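Local coordinates for redox-sensing transcriptional repressor Rex (Thermoanaerobacter ethanolicus, PDB 3WG9), which probably represses transcription as a DNA-binding homodimer, in response to changes in the cellular balance of NADH and NAD(+), at residues 202-205 and 206-210. Sequence-based numbering, arbitrary orientation.
Sequences VSYR and LNEEE
Two donors grip Glu208 OE2: the phenol OH of Tyr204 hydrogen-bonds it at 2.6 Å, and backbone N of Val7 of the second subunit does too, while Ile6 N of that subunit bonds OE1. The phenol meets the oxygen on its anti side, and the carboxylate, turned 73° from the ring plane, sets OE2 at the ring edge, 3.2 Å from Tyr204 CE2. Both side chains start with CG anti to the backbone N (chi1 174° and -170°), and the extended Glu208 chain carries its acid to the hydroxyl one turn back. A phenylalanine at Tyr204 would probably cost OE2 the phenolic donor, leaving the carboxylate to rely on backbone N-H groups of the second subunit.

Between the two residues the backbone departs from regular alpha-helical bonding: Leu206 N still bonds Val202 O at 3.0 Å, whereas Asn207 N reaches Ser203 O only weakly and also bonds Tyr204 O. Asn207 ND2 adds a bond of 3.0 Å to Ser203 O. Val202 CG1 runs beside Leu206 CD1, 4.1 Å away.

Helix 195-214 follows strand 189-192, outermost in this chain's Rossmann sheet, and packs on the second subunit's N-terminal residues, Lys83 and strand 173-176.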
ATOM      1  N   VAL B 202      -1.616 -11.683   4.500  1.00 30.58           N
ATOM      2  CA  VAL B 202      -1.563 -12.973   3.862  1.00 29.33           C
ATOM      3  C   VAL B 202      -1.075 -13.966   4.963  1.00 32.21           C
ATOM      4  O   VAL B 202      -1.595 -15.066   5.072  1.00 33.51           O
ATOM      5  CB  VAL B 202      -0.565 -12.956   2.668  1.00 30.41           C
ATOM      6  CG1 VAL B 202      -0.333 -14.371   2.100  1.00 29.70           C
ATOM      7  CG2 VAL B 202      -1.039 -11.934   1.622  1.00 30.96           C
ATOM      8  N   SER B 203      -0.069 -13.617   5.756  1.00 32.55           N
ATOM      9  CA  SER B 203       0.309 -14.532   6.843  1.00 35.13           C
ATOM     10  C   SER B 203      -0.900 -14.774   7.773  1.00 36.87           C
ATOM     11  O   SER B 203      -1.109 -15.899   8.285  1.00 39.47           O
ATOM     12  CB  SER B 203       1.532 -14.028   7.604  1.00 34.02           C
ATOM     13  OG  SER B 203       1.439 -12.635   7.847  1.00 35.43           O
ATOM     14  N   TYR B 204      -1.677 -13.719   8.007  1.00 36.31           N
ATOM     15  CA  TYR B 204      -2.821 -13.863   8.891  1.00 36.61           C
ATOM     16  C   TYR B 204      -3.803 -14.888   8.357  1.00 38.18           C
ATOM     17  O   TYR B 204      -4.228 -15.825   9.084  1.00 39.08           O
ATOM     18  CB  TYR B 204      -3.487 -12.528   9.192  1.00 34.84           C
ATOM     19  CG  TYR B 204      -4.757 -12.750   9.998  1.00 38.07           C
ATOM     20  CD1 TYR B 204      -4.827 -12.430  11.348  1.00 36.84           C
ATOM     21  CD2 TYR B 204      -5.888 -13.248   9.387  1.00 35.20           C
ATOM     22  CE1 TYR B 204      -6.024 -12.652  12.081  1.00 38.18           C
ATOM     23  CE2 TYR B 204      -7.064 -13.482  10.091  1.00 39.25           C
ATOM     24  CZ  TYR B 204      -7.129 -13.163  11.427  1.00 40.84           C
ATOM     25  OH  TYR B 204      -8.339 -13.377  12.088  1.00 46.43           O
ATOM     26  N   ARG B 205      -4.066 -14.806   7.056  1.00 36.89           N
ATOM     27  CA  ARG B 205      -5.080 -15.660   6.466  1.00 36.95           C
ATOM     28  C   ARG B 205      -4.642 -17.086   6.249  1.00 39.45           C
ATOM     29  O   ARG B 205      -5.482 -17.999   6.334  1.00 38.67           O
ATOM     30  CB  ARG B 205      -5.594 -15.077   5.146  1.00 35.95           C
ATOM     31  CG  ARG B 205      -6.489 -13.878   5.379  1.00 35.64           C
ATOM     32  CD  ARG B 205      -6.928 -13.280   4.037  1.00 35.99           C
ATOM     33  NE  ARG B 205      -6.001 -12.207   3.690  1.00 37.94           N
ATOM     34  CZ  ARG B 205      -6.131 -11.483   2.583  1.00 40.76           C
ATOM     35  NH1 ARG B 205      -7.154 -11.754   1.759  1.00 36.50           N
ATOM     36  NH2 ARG B 205      -5.288 -10.496   2.318  1.00 33.13           N
ATOM     37  N   LEU B 206      -3.343 -17.298   6.007  1.00 39.01           N
ATOM     38  CA  LEU B 206      -2.787 -18.647   5.970  1.00 42.21           C
ATOM     39  C   LEU B 206      -2.904 -19.367   7.317  1.00 44.15           C
ATOM     40  O   LEU B 206      -2.878 -20.590   7.374  1.00 46.58           O
ATOM     41  CB  LEU B 206      -1.292 -18.613   5.565  1.00 42.37           C
ATOM     42  CG  LEU B 206      -1.028 -18.339   4.073  1.00 43.27           C
ATOM     43  CD1 LEU B 206       0.420 -17.988   3.817  1.00 43.63           C
ATOM     44  CD2 LEU B 206      -1.456 -19.483   3.190  1.00 42.74           C
ATOM     45  N   ASN B 207      -3.032 -18.623   8.408  1.00 46.04           N
ATOM     46  CA  ASN B 207      -3.048 -19.234   9.750  1.00 47.77           C
ATOM     47  C   ASN B 207      -4.318 -19.107  10.503  1.00 46.90           C
ATOM     48  O   ASN B 207      -4.419 -19.623  11.633  1.00 48.93           O
ATOM     49  CB  ASN B 207      -1.930 -18.650  10.623  1.00 47.85           C
ATOM     50  CG  ASN B 207      -0.607 -19.140  10.187  1.00 51.79           C
ATOM     51  OD1 ASN B 207      -0.307 -20.327  10.295  1.00 57.22           O
ATOM     52  ND2 ASN B 207       0.167 -18.253   9.579  1.00 49.86           N
ATOM     53  N   GLU B 208      -5.289 -18.434   9.918  1.00 44.94           N
ATOM     54  CA  GLU B 208      -6.469 -18.129  10.690  1.00 46.01           C
ATOM     55  C   GLU B 208      -7.170 -19.397  11.234  1.00 50.30           C
ATOM     56  O   GLU B 208      -7.576 -19.423  12.414  1.00 49.84           O
ATOM     57  CB  GLU B 208      -7.477 -17.323   9.899  1.00 45.08           C
ATOM     58  CG  GLU B 208      -8.604 -16.813  10.809  1.00 44.89           C
ATOM     59  CD  GLU B 208      -9.639 -15.947  10.101  1.00 44.71           C
ATOM     60  OE1 GLU B 208     -10.128 -16.363   9.050  1.00 48.80           O
ATOM     61  OE2 GLU B 208      -9.912 -14.827  10.575  1.00 46.71           O
ATOM     62  N   GLU B 209      -7.340 -20.410  10.387  1.00 50.94           N
ATOM     63  CA  GLU B 209      -8.184 -21.529  10.810  1.00 55.00           C
ATOM     64  C   GLU B 209      -7.463 -22.247  11.928  1.00 56.71           C
ATOM     65  O   GLU B 209      -8.071 -22.590  12.937  1.00 58.69           O
ATOM     66  CB  GLU B 209      -8.523 -22.498   9.669  1.00 56.23           C
ATOM     67  CG  GLU B 209      -7.296 -22.917   8.880  1.00 62.32           C
ATOM     68  CD  GLU B 209      -7.277 -24.392   8.451  1.00 70.36           C
ATOM     69  OE1 GLU B 209      -8.360 -24.961   8.150  1.00 71.55           O
ATOM     70  OE2 GLU B 209      -6.142 -24.951   8.388  1.00 72.50           O
ATOM     71  N   GLU B 210      -6.161 -22.458  11.762  1.00 57.85           N
ATOM     72  CA  GLU B 210      -5.356 -22.909  12.862  1.00 59.79           C
ATOM     73  C   GLU B 210      -5.583 -22.077  14.123  1.00 59.60           C
ATOM     74  O   GLU B 210      -5.866 -22.627  15.193  1.00 61.69           O
ATOM     75  CB  GLU B 210      -3.889 -22.953  12.468  1.00 61.84           C
ATOM     76  CG  GLU B 210      -3.063 -23.925  13.299  1.00 69.72           C
ATOM     77  CD  GLU B 210      -1.595 -23.520  13.423  1.00 78.62           C
ATOM     78  OE1 GLU B 210      -1.291 -22.297  13.472  1.00 82.52           O
ATOM     79  OE2 GLU B 210      -0.734 -24.428  13.518  1.00 82.27           O
TER